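PDB 3LXQ: uncharacterized protein VP1736 from Vibrio parahaemolyticus, which is of unknown function but carries a sulfatase-family domain of the alkaline phosphatase superfamily, built round a mixed beta-sheet flanked by helices. Local coordinates for residues 186-189 with 190-193. Residues are numbered along the deposited sequence; the frame is centred on the assembly and turned at random.
Sequences FDNM and KTFF
Two backbone hydrogen bonds, each from residue i+4 N to residue i O, join Phe192 to Asn188 and Phe193 to Met189 and define the first turn of helix 189-195. Phe192 N lies 3.1 Å from Asn188 O with an N-H...O angle of 171°. Phe193 N reaches Met189 O at 2.7 Å, a shorter but more bent bond at 154°. Asn188 is the N-cap residue, although its side chain does not cap the helix. Met189 N donates to Phe186 O at 3.1 Å across a beta-turn; Asp187 and Asn188 at its corners both have positive phi, as in a type I' turn.

The helix follows strand 175-180 of the mixed sheet at the core of this alkaline phosphatase-like fold, and the side bearing Met189 and Phe193 packs against that strand and helix 133-141. There, Met189 CB touches the ring of Phe193 at CE2, 3.8 Å away. CG of Phe193 stands beside its own backbone N (chi1 -71°), which turns the ring back over the preceding turn and sets its CG 3.3 Å from Met189 O, approached obliquely. Phe178 meets the same ring edge-to-face, while Ile137 touches both Met189 and Phe193.

On the more exposed side, the Asn188 side chain runs obliquely across Thr191, whose CB it meets. Lys190 NZ, carried away from segment 186-189, forms a salt bridge with Glu203.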
loop_
_atom_site.group_PDB
_atom_site.type_symbol
_atom_site.label_atom_id
_atom_site.label_comp_id
_atom_site.label_asym_id
_atom_site.label_seq_id
_atom_site.Cartn_x
_atom_site.Cartn_y
_atom_site.Cartn_z
ATOM N N PHE A 186 8.437 12.368 11.583
ATOM C CA PHE A 186 7.239 11.796 12.190
ATOM C C PHE A 186 7.099 10.312 11.819
ATOM O O PHE A 186 7.407 9.917 10.691
ATOM C CB PHE A 186 6.007 12.595 11.745
ATOM C CG PHE A 186 4.704 12.030 12.233
ATOM C CD1 PHE A 186 4.351 12.117 13.577
ATOM C CD2 PHE A 186 3.829 11.402 11.346
ATOM C CE1 PHE A 186 3.139 11.580 14.035
ATOM C CE2 PHE A 186 2.618 10.866 11.793
ATOM C CZ PHE A 186 2.273 10.954 13.132
ATOM N N ASP A 187 6.665 9.490 12.774
ATOM C CA ASP A 187 6.599 8.029 12.587
ATOM C C ASP A 187 7.915 7.421 12.071
ATOM O O ASP A 187 7.910 6.360 11.435
ATOM C CB ASP A 187 5.457 7.643 11.634
ATOM C CG ASP A 187 4.127 7.421 12.345
ATOM O OD1 ASP A 187 4.091 7.258 13.589
ATOM O OD2 ASP A 187 3.098 7.399 11.637
ATOM N N ASN A 188 9.034 8.097 12.315
ATOM C CA ASN A 188 10.354 7.575 11.934
ATOM C C ASN A 188 10.571 7.438 10.405
ATOM O O ASN A 188 11.504 6.768 9.955
ATOM C CB ASN A 188 10.587 6.230 12.650
ATOM C CG ASN A 188 12.044 5.830 12.694
ATOM O OD1 ASN A 188 12.383 4.674 12.445
ATOM N ND2 ASN A 188 12.917 6.789 12.995
HETATM N N MSE A 189 9.717 8.079 9.612
HETATM C CA MSE A 189 9.749 7.903 8.157
HETATM C C MSE A 189 11.072 8.343 7.533
HETATM O O MSE A 189 11.715 7.556 6.833
HETATM C CB MSE A 189 8.575 8.612 7.492
HETATM C CG MSE A 189 7.234 8.020 7.874
HETATM SE SE MSE A 189 5.743 8.978 7.074
HETATM C CE MSE A 189 6.174 10.793 7.701
ATOM N N LYS A 190 11.490 9.578 7.811
ATOM C CA LYS A 190 12.704 10.137 7.211
ATOM C C LYS A 190 13.912 9.229 7.400
ATOM O O LYS A 190 14.686 9.023 6.474
ATOM C CB LYS A 190 13.021 11.525 7.782
ATOM C CG LYS A 190 14.025 12.298 6.944
ATOM C CD LYS A 190 14.949 13.129 7.780
ATOM C CE LYS A 190 14.835 14.588 7.397
ATOM N NZ LYS A 190 13.533 15.135 7.890
ATOM N N THR A 191 14.069 8.710 8.613
ATOM C CA THR A 191 15.185 7.840 8.962
ATOM C C THR A 191 15.102 6.512 8.216
ATOM O O THR A 191 16.085 6.052 7.644
ATOM C CB THR A 191 15.268 7.621 10.499
ATOM O OG1 THR A 191 15.483 8.885 11.139
ATOM C CG2 THR A 191 16.414 6.680 10.877
ATOM N N PHE A 192 13.923 5.905 8.205
ATOM C CA PHE A 192 13.731 4.689 7.427
ATOM C C PHE A 192 13.936 4.913 5.930
ATOM O O PHE A 192 14.491 4.051 5.255
ATOM C CB PHE A 192 12.349 4.099 7.668
ATOM C CG PHE A 192 12.083 2.834 6.891
ATOM C CD1 PHE A 192 12.604 1.616 7.315
ATOM C CD2 PHE A 192 11.290 2.857 5.744
ATOM C CE1 PHE A 192 12.332 0.440 6.620
ATOM C CE2 PHE A 192 11.012 1.676 5.050
ATOM C CZ PHE A 192 11.542 0.468 5.485
ATOM N N PHE A 193 13.466 6.045 5.412
ATOM C CA PHE A 193 13.528 6.273 3.972
ATOM C C PHE A 193 14.971 6.558 3.557
ATOM O O PHE A 193 15.458 5.971 2.593
ATOM C CB PHE A 193 12.587 7.403 3.525
ATOM C CG PHE A 193 11.107 7.060 3.588
ATOM C CD1 PHE A 193 10.652 5.749 3.446
ATOM C CD2 PHE A 193 10.169 8.074 3.731
ATOM C CE1 PHE A 193 9.282 5.451 3.483
ATOM C CE2 PHE A 193 8.814 7.790 3.764
ATOM C CZ PHE A 193 8.369 6.469 3.634
#